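PDB 3K4H: putative transcriptional regulator from Bacillus cytotoxicus NVH 391-98, which probably regulates transcription as a LacI-family DNA-binding protein whose periplasmic-binding-protein-like core senses a sugar ligand. Local coordinates for residues E107-D112 and S267-I272; G72-Y77 and E253-L258. One frame throughout, in Å; residues are numbered along the deposited sequence.

How the contacts relate
Along the chain the four segments come in the order 72-77, 107-112, 253-258 and 267-272, so the two contacts cross: contact 2 opens first and closes at helix 247-264, while contact 1 opens inside that loop and closes beyond it. Both return late parts of the chain to the parallel sheet built mostly from its beginning. Contact 2 lays helix 247-264 over strand 72-75; contact 1 then adds the next strand, 271-273, beside strand 110-112. They also touch directly, since Val111 and Ile272 pack on Ala254 and Glu253 of the helix. At one end both reach the same glucose, through Asp112 and Leu76, and both meet the second subunit.

Contact 1 of 2, residues E107-D112 and S267-I272; sequences EITYVD and STAKCI. With GLC (alpha-D-glucopyranose), chain C.
Tyr110 and Cys271 sit side by side on one face of two parallel strands, 110-112 and 271-273. The sulfur of Cys271 sits obliquely beside the ring (SG to the Tyr110 ring centroid 3.9 Å), while Cys271 CB lies over one face, offset toward the rim, in a CH-pi contact at 3.8 Å from the same centroid. With chi1 at 74°, CG of Tyr110 stands between its own backbone N and carbonyl carbon, which lays the ring alongside the neighbouring strand. Here the ladder is firm: Ile272 N donates to Tyr110 O (3.0 Å), and Asp112 N to Ile272 O (2.9 Å), nearly straight onto the carbonyl. Val111 and Ile272 touch only lightly on the other face, both buried against Ala254 and Glu253 of helix 247-264. Thr109 still packs on Ala269 and Lys270, its OG1 over Ala269 CA (3.6 Å) and bonded to Lys261 NZ. The contact opens toward solvent-exposed Glu107 and Ser267, and Tyr110 N reaches Lys270 O only weakly (3.3 Å). Beyond Cys271 the sheet continues antiparallel into the second subunit. Asp112 OD1 accepts a hydrogen bond from glucose O4 (3.0 Å), so the backbone bond holding Asp112 N probably helps to position the sugar-binding carboxylate.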
ATOM      1  N   GLU A 107       3.862 -11.434   9.149  1.00 64.38           N
ATOM      2  CA  GLU A 107       3.749 -11.698  10.598  1.00 62.20           C
ATOM      3  C   GLU A 107       3.384 -10.483  11.470  1.00 59.43           C
ATOM      4  O   GLU A 107       2.747 -10.633  12.517  1.00 59.09           O
ATOM      5  CB  GLU A 107       5.034 -12.350  11.130  1.00 62.94           C
ATOM      6  CG  GLU A 107       5.111 -13.856  10.925  1.00 85.96           C
ATOM      7  CD  GLU A 107       6.547 -14.377  10.871  1.00 64.70           C
ATOM      8  OE1 GLU A 107       6.988 -14.988  11.874  1.00 86.36           O
ATOM      9  OE2 GLU A 107       7.233 -14.178   9.834  1.00 86.00           O
ATOM     10  N   ILE A 108       3.799  -9.291  11.040  1.00 56.96           N
ATOM     11  CA  ILE A 108       3.644  -8.069  11.830  1.00 54.43           C
ATOM     12  C   ILE A 108       2.470  -7.223  11.349  1.00 52.19           C
ATOM     13  O   ILE A 108       2.315  -7.019  10.136  1.00 51.72           O
ATOM     14  CB  ILE A 108       4.925  -7.231  11.749  1.00 54.45           C
ATOM     15  CG1 ILE A 108       6.122  -8.049  12.230  1.00 50.57           C
ATOM     16  CG2 ILE A 108       4.796  -5.916  12.547  1.00 50.47           C
ATOM     17  CD1 ILE A 108       7.460  -7.601  11.622  1.00 54.45           C
ATOM     18  N   THR A 109       1.726  -6.627  12.259  1.00 50.40           N
ATOM     19  CA  THR A 109       0.661  -5.721  11.870  1.00 49.29           C
ATOM     20  C   THR A 109       1.115  -4.292  11.939  1.00 48.21           C
ATOM     21  O   THR A 109       1.591  -3.861  12.927  1.00 48.20           O
ATOM     22  CB  THR A 109      -0.471  -5.818  12.802  1.00 49.22           C
ATOM     23  OG1 THR A 109      -0.736  -7.187  13.032  1.00 60.33           O
ATOM     24  CG2 THR A 109      -1.647  -5.222  12.200  1.00 58.74           C
ATOM     25  N   TYR A 110       0.970  -3.559  10.865  1.00 47.09           N
ATOM     26  CA  TYR A 110       1.489  -2.241  10.817  1.00 46.39           C
ATOM     27  C   TYR A 110       0.610  -1.252  10.119  1.00 44.70           C
ATOM     28  O   TYR A 110      -0.213  -1.627   9.379  1.00 43.01           O
ATOM     29  CB  TYR A 110       2.877  -2.283  10.245  1.00 46.58           C
ATOM     30  CG  TYR A 110       2.948  -2.513   8.795  1.00 55.37           C
ATOM     31  CD1 TYR A 110       2.798  -1.490   7.931  1.00 46.77           C
ATOM     32  CD2 TYR A 110       3.212  -3.744   8.289  1.00 47.22           C
ATOM     33  CE1 TYR A 110       2.877  -1.679   6.630  1.00 55.55           C
ATOM     34  CE2 TYR A 110       3.287  -3.944   6.976  1.00 56.06           C
ATOM     35  CZ  TYR A 110       3.117  -2.907   6.145  1.00 47.70           C
ATOM     36  OH  TYR A 110       3.195  -3.089   4.803  1.00 56.57           O
ATOM     37  N   VAL A 111       0.782   0.020  10.424  1.00 44.25           N
ATOM     38  CA  VAL A 111       0.068   1.122   9.819  1.00 43.66           C
ATOM     39  C   VAL A 111       1.050   2.019   9.111  1.00 44.78           C
ATOM     40  O   VAL A 111       2.088   2.249   9.604  1.00 45.67           O
ATOM     41  CB  VAL A 111      -0.622   1.915  10.846  1.00 42.85           C
ATOM     42  CG1 VAL A 111      -1.436   2.893  10.222  1.00 32.03           C
ATOM     43  CG2 VAL A 111      -1.450   1.065  11.621  1.00 32.62           C
ATOM     44  N   ASP A 112       0.771   2.437   7.901  1.00 44.99           N
ATOM     45  CA  ASP A 112       1.738   3.200   7.159  1.00 45.51           C
ATOM     46  C   ASP A 112       1.093   4.001   6.100  1.00 44.75           C
ATOM     47  O   ASP A 112      -0.036   3.860   5.888  1.00 45.73           O
ATOM     48  CB  ASP A 112       2.743   2.266   6.554  1.00 47.05           C
ATOM     49  CG  ASP A 112       3.980   2.938   6.142  1.00 57.78           C
ATOM     50  OD1 ASP A 112       4.230   4.034   6.582  1.00 47.45           O
ATOM     51  OD2 ASP A 112       4.718   2.361   5.377  1.00 48.65           O
ATOM     52  N   SER A 267      -5.139 -13.632  16.155  1.00 79.91           N
ATOM     53  CA  SER A 267      -5.159 -12.575  15.202  1.00 79.72           C
ATOM     54  C   SER A 267      -4.484 -12.819  13.917  1.00 79.03           C
ATOM     55  O   SER A 267      -3.628 -13.667  13.803  1.00 79.46           O
ATOM     56  CB  SER A 267      -4.795 -11.246  15.842  1.00 79.80           C
ATOM     57  OG  SER A 267      -5.922 -10.761  16.547  1.00 80.12           O
ATOM     58  N   THR A 268      -4.895 -12.057  12.940  1.00 77.44           N
ATOM     59  CA  THR A 268      -4.262 -12.110  11.671  1.00 75.62           C
ATOM     60  C   THR A 268      -3.572 -10.797  11.483  1.00 73.30           C
ATOM     61  O   THR A 268      -4.066  -9.765  11.882  1.00 73.54           O
ATOM     62  CB  THR A 268      -5.267 -12.264  10.594  1.00 75.94           C
ATOM     63  OG1 THR A 268      -6.547 -12.523  11.184  1.00 79.85           O
ATOM     64  CG2 THR A 268      -4.853 -13.389   9.717  1.00 79.71           C
ATOM     65  N   ALA A 269      -2.404 -10.863  10.889  1.00 70.48           N
ATOM     66  CA  ALA A 269      -1.620  -9.707  10.602  1.00 67.79           C
ATOM     67  C   ALA A 269      -1.934  -9.114   9.260  1.00 64.64           C
ATOM     68  O   ALA A 269      -1.823  -9.742   8.257  1.00 64.27           O
ATOM     69  CB  ALA A 269      -0.208 -10.063  10.671  1.00 68.18           C
ATOM     70  N   LYS A 270      -2.313  -7.860   9.289  1.00 62.23           N
ATOM     71  CA  LYS A 270      -2.638  -7.051   8.128  1.00 59.72           C
ATOM     72  C   LYS A 270      -1.780  -5.797   8.140  1.00 56.75           C
ATOM     73  O   LYS A 270      -1.120  -5.497   9.127  1.00 56.94           O
ATOM     74  CB  LYS A 270      -4.105  -6.632   8.192  1.00 60.21           C
ATOM     75  CG  LYS A 270      -4.481  -6.046   9.544  1.00 57.39           C
ATOM     76  CD  LYS A 270      -5.945  -5.742   9.639  1.00 61.14           C
ATOM     77  CE  LYS A 270      -6.525  -6.363  10.905  1.00 57.95           C
ATOM     78  NZ  LYS A 270      -7.167  -5.323  11.786  1.00 62.45           N
ATOM     79  N   CYS A 271      -1.837  -5.059   7.043  1.00 53.77           N
ATOM     80  CA  CYS A 271      -1.236  -3.757   6.920  1.00 50.98           C
ATOM     81  C   CYS A 271      -2.334  -2.735   6.619  1.00 48.93           C
ATOM     82  O   CYS A 271      -3.231  -3.016   5.848  1.00 50.12           O
ATOM     83  CB  CYS A 271      -0.221  -3.836   5.789  1.00 50.93           C
ATOM     84  SG  CYS A 271       0.088  -2.332   4.900  1.00 58.92           S
ATOM     85  N   ILE A 272      -2.271  -1.555   7.211  1.00 46.77           N
ATOM     86  CA  ILE A 272      -3.291  -0.514   6.992  1.00 45.60           C
ATOM     87  C   ILE A 272      -2.676   0.722   6.348  1.00 45.04           C
ATOM     88  O   ILE A 272      -1.778   1.330   6.913  1.00 45.40           O
ATOM     89  CB  ILE A 272      -4.005  -0.132   8.317  1.00 45.57           C
ATOM     90  CG1 ILE A 272      -4.610  -1.401   8.935  1.00 48.06           C
ATOM     91  CG2 ILE A 272      -5.068   0.898   8.072  1.00 46.85           C
ATOM     92  CD1 ILE A 272      -5.526  -1.216  10.149  1.00 47.27           C
TER
HETATM   93  C1  GLC C   2       6.436   7.796  11.085  0.80 64.38           C
HETATM   94  C2  GLC C   2       6.907   6.408  11.468  0.80 67.12           C
HETATM   95  C3  GLC C   2       7.321   5.718  10.180  0.80 63.80           C
HETATM   96  C4  GLC C   2       6.140   5.659   9.192  0.80 66.70           C
HETATM   97  C5  GLC C   2       5.555   7.036   8.981  0.80 63.54           C
HETATM   98  C6  GLC C   2       4.302   6.910   8.149  0.80 66.30           C
HETATM   99  O2  GLC C   2       8.012   6.530  12.333  0.80 64.29           O
HETATM  100  O3  GLC C   2       7.871   4.471  10.541  0.80 67.39           O
HETATM  101  O4  GLC C   2       6.559   5.326   7.907  0.80 62.79           O
HETATM  102  O5  GLC C   2       5.310   7.691  10.221  0.80 67.28           O
HETATM  103  O6  GLC C   2       4.612   7.461   6.898  0.80 63.06           O

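Contact 2 of 2, residues G72-Y77 and E253-L258; sequences GIILLY and EAAKAL. With GLC (alpha-D-glucopyranose), chain C.
Apolar packing of a helix on a strand joins Ile74 to Ala254, Ala255 and Leu258, deep in the subdomain that begins the chain. Helix 253-258 runs roughly antiparallel to strand 72-75, at 150° between their directions, and the two axes approach to 8.9 Å. No hydrogen bond crosses between the segments. Ile74 points at the helix and spreads its branches over it: CG2 meets Ala254 CB at 4.2 Å, and CD1 rests beside Ala255, 4.1 Å from its CB. Its CG1, set beside the backbone N and anti to the carbonyl carbon (chi1 -55°), carries CD1 toward the helix, onto Ala255 CA and CB. Leu258, one turn after Ala254, packs nearer the start of the strand. Its CG is anti to the backbone N (chi1 176°), and the isobutyl group therefore reaches across to the strand, where CD2 touches Ile74 CG1 (3.5 Å) and lies against the Gly72-Ile73 peptide, near Gly72 C and Ile73 N. Strand 72-75 is an inner strand of the parallel sheet with order 2-1-3-4-5-6, characteristic of the Rossmann-like subdomains of LacI-family and periplasmic binding proteins, and helix 247-264 covers it together with helix 27-41, whose Ile35 also meets Ile74. The small methyls of Ala254 and Ala255 probably let the helix lie close over Ile74. On the helix side away from the strand, Glu253 and Lys256 form salt bridges with Lys270 and Asp260 of the second subunit. Past the end of the strand, Leu76 O accepts a hydrogen bond from glucose O2 at 2.8 Å, and Tyr77 borders the same hydroxyl.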
ATOM      1  N   GLY A  72      -0.362  -3.973  25.557  1.00 41.28           N
ATOM      2  CA  GLY A  72       0.075  -3.932  24.164  1.00 40.91           C
ATOM      3  C   GLY A  72       1.013  -2.773  23.952  1.00 41.23           C
ATOM      4  O   GLY A  72       1.091  -1.888  24.809  1.00 41.13           O
ATOM      5  N   ILE A  73       1.735  -2.764  22.825  1.00 41.24           N
ATOM      6  CA  ILE A  73       2.739  -1.723  22.582  1.00 41.05           C
ATOM      7  C   ILE A  73       2.625  -1.229  21.161  1.00 42.32           C
ATOM      8  O   ILE A  73       2.490  -2.045  20.241  1.00 43.80           O
ATOM      9  CB  ILE A  73       4.155  -2.271  22.791  1.00 40.60           C
ATOM     10  CG1 ILE A  73       4.426  -2.537  24.277  1.00 24.66           C
ATOM     11  CG2 ILE A  73       5.179  -1.340  22.223  1.00 23.60           C
ATOM     12  CD1 ILE A  73       5.799  -3.135  24.582  1.00 40.35           C
ATOM     13  N   ILE A  74       2.654   0.092  20.966  1.00 41.78           N
ATOM     14  CA  ILE A  74       2.714   0.663  19.621  1.00 40.94           C
ATOM     15  C   ILE A  74       4.107   1.147  19.415  1.00 42.27           C
ATOM     16  O   ILE A  74       4.603   1.900  20.221  1.00 42.30           O
ATOM     17  CB  ILE A  74       1.809   1.882  19.484  1.00 39.97           C
ATOM     18  CG1 ILE A  74       0.390   1.556  19.888  1.00 21.15           C
ATOM     19  CG2 ILE A  74       1.777   2.379  18.058  1.00 22.43           C
ATOM     20  CD1 ILE A  74      -0.571   2.712  19.746  1.00 39.38           C
ATOM     21  N   LEU A  75       4.763   0.726  18.348  1.00 44.59           N
ATOM     22  CA  LEU A  75       6.075   1.293  18.016  1.00 46.22           C
ATOM     23  C   LEU A  75       5.858   2.464  17.068  1.00 46.77           C
ATOM     24  O   LEU A  75       5.264   2.294  15.987  1.00 46.85           O
ATOM     25  CB  LEU A  75       6.951   0.235  17.359  1.00 47.61           C
ATOM     26  CG  LEU A  75       7.707  -0.723  18.272  1.00 51.94           C
ATOM     27  CD1 LEU A  75       8.178  -1.910  17.511  1.00 48.33           C
ATOM     28  CD2 LEU A  75       8.921  -0.011  18.826  1.00 48.99           C
ATOM     29  N   LEU A  76       6.298   3.653  17.468  1.00 47.54           N
ATOM     30  CA  LEU A  76       6.028   4.863  16.676  1.00 48.61           C
ATOM     31  C   LEU A  76       7.015   5.055  15.543  1.00 50.81           C
ATOM     32  O   LEU A  76       7.095   6.127  14.936  1.00 51.39           O
ATOM     33  CB  LEU A  76       6.007   6.105  17.550  1.00 47.95           C
ATOM     34  CG  LEU A  76       4.738   6.338  18.351  1.00 45.00           C
ATOM     35  CD1 LEU A  76       3.633   5.692  17.603  1.00 48.44           C
ATOM     36  CD2 LEU A  76       4.824   5.725  19.735  1.00 48.13           C
ATOM     37  N   TYR A  77       7.769   4.010  15.266  1.00 52.35           N
ATOM     38  CA  TYR A  77       8.825   4.094  14.298  1.00 54.69           C
ATOM     39  C   TYR A  77       9.109   2.690  13.741  1.00 56.61           C
ATOM     40  O   TYR A  77       8.601   1.698  14.288  1.00 57.10           O
ATOM     41  CB  TYR A  77      10.070   4.666  14.952  1.00 54.43           C
ATOM     42  CG  TYR A  77      10.737   3.686  15.863  1.00 52.23           C
ATOM     43  CD1 TYR A  77      10.254   3.464  17.145  1.00 54.33           C
ATOM     44  CD2 TYR A  77      11.839   2.963  15.434  1.00 54.47           C
ATOM     45  CE1 TYR A  77      10.863   2.558  17.987  1.00 52.48           C
ATOM     46  CE2 TYR A  77      12.462   2.049  16.264  1.00 52.52           C
ATOM     47  CZ  TYR A  77      11.969   1.851  17.544  1.00 54.42           C
ATOM     48  OH  TYR A  77      12.570   0.943  18.373  1.00 52.08           O
ATOM     49  N   GLU A 253      -5.636   4.804  13.898  1.00 41.58           N
ATOM     50  CA  GLU A 253      -5.669   3.502  13.305  1.00 41.28           C
ATOM     51  C   GLU A 253      -4.628   2.532  13.907  1.00 40.77           C
ATOM     52  O   GLU A 253      -4.929   1.356  14.094  1.00 40.87           O
ATOM     53  CB  GLU A 253      -5.575   3.610  11.779  1.00 40.89           C
ATOM     54  CG  GLU A 253      -6.578   2.672  11.082  1.00 59.17           C
ATOM     55  CD  GLU A 253      -8.024   3.104  11.257  1.00 40.47           C
ATOM     56  OE1 GLU A 253      -8.292   4.320  11.206  1.00 59.12           O
ATOM     57  OE2 GLU A 253      -8.905   2.236  11.439  1.00 59.29           O
ATOM     58  N   ALA A 254      -3.436   3.009  14.260  1.00 40.22           N
ATOM     59  CA  ALA A 254      -2.492   2.105  14.925  1.00 40.14           C
ATOM     60  C   ALA A 254      -3.089   1.542  16.218  1.00 41.29           C
ATOM     61  O   ALA A 254      -3.123   0.324  16.389  1.00 42.04           O
ATOM     62  CB  ALA A 254      -1.204   2.747  15.177  1.00 39.20           C
ATOM     63  N   ALA A 255      -3.626   2.419  17.077  1.00 40.73           N
ATOM     64  CA  ALA A 255      -4.214   2.020  18.367  1.00 39.53           C
ATOM     65  C   ALA A 255      -5.406   1.084  18.205  1.00 40.12           C
ATOM     66  O   ALA A 255      -5.566   0.122  18.964  1.00 40.49           O
ATOM     67  CB  ALA A 255      -4.604   3.234  19.166  1.00 38.71           C
ATOM     68  N   LYS A 256      -6.242   1.366  17.213  1.00 40.18           N
ATOM     69  CA  LYS A 256      -7.405   0.533  16.924  1.00 39.80           C
ATOM     70  C   LYS A 256      -6.960  -0.863  16.502  1.00 40.27           C
ATOM     71  O   LYS A 256      -7.581  -1.849  16.858  1.00 39.56           O
ATOM     72  CB  LYS A 256      -8.238   1.181  15.829  1.00 39.08           C
ATOM     73  CG  LYS A 256      -9.529   0.503  15.500  1.00 37.57           C
ATOM     74  CD  LYS A 256     -10.165   1.179  14.342  1.00 38.24           C
ATOM     75  CE  LYS A 256     -11.631   1.066  14.494  1.00 37.88           C
ATOM     76  NZ  LYS A 256     -12.263   1.682  13.324  1.00 39.58           N
ATOM     77  N   ALA A 257      -5.859  -0.935  15.761  1.00 41.39           N
ATOM     78  CA  ALA A 257      -5.316  -2.223  15.340  1.00 41.77           C
ATOM     79  C   ALA A 257      -4.724  -2.988  16.521  1.00 42.07           C
ATOM     80  O   ALA A 257      -4.864  -4.197  16.592  1.00 42.07           O
ATOM     81  CB  ALA A 257      -4.278  -2.048  14.226  1.00 41.23           C
ATOM     82  N   LEU A 258      -4.078  -2.280  17.443  1.00 42.56           N
ATOM     83  CA  LEU A 258      -3.415  -2.922  18.577  1.00 43.42           C
ATOM     84  C   LEU A 258      -4.423  -3.491  19.561  1.00 45.71           C
ATOM     85  O   LEU A 258      -4.279  -4.620  20.005  1.00 45.61           O
ATOM     86  CB  LEU A 258      -2.474  -1.956  19.288  1.00 42.37           C
ATOM     87  CG  LEU A 258      -1.804  -2.487  20.554  1.00 47.90           C
ATOM     88  CD1 LEU A 258      -0.976  -3.759  20.282  1.00 42.53           C
ATOM     89  CD2 LEU A 258      -0.964  -1.417  21.243  1.00 41.67           C
TER
HETATM   90  C1  GLC C   2       6.436   7.796  11.085  0.80 64.38           C
HETATM   91  C2  GLC C   2       6.907   6.408  11.468  0.80 67.12           C
HETATM   92  C3  GLC C   2       7.321   5.718  10.180  0.80 63.80           C
HETATM   93  C4  GLC C   2       6.140   5.659   9.192  0.80 66.70           C
HETATM   94  C5  GLC C   2       5.555   7.036   8.981  0.80 63.54           C
HETATM   95  C6  GLC C   2       4.302   6.910   8.149  0.80 66.30           C
HETATM   96  O2  GLC C   2       8.012   6.530  12.333  0.80 64.29           O
HETATM   97  O3  GLC C   2       7.871   4.471  10.541  0.80 67.39           O
HETATM   98  O4  GLC C   2       6.559   5.326   7.907  0.80 62.79           O
HETATM   99  O5  GLC C   2       5.310   7.691  10.221  0.80 67.28           O
HETATM  100  O6  GLC C   2       4.612   7.461   6.898  0.80 63.06           O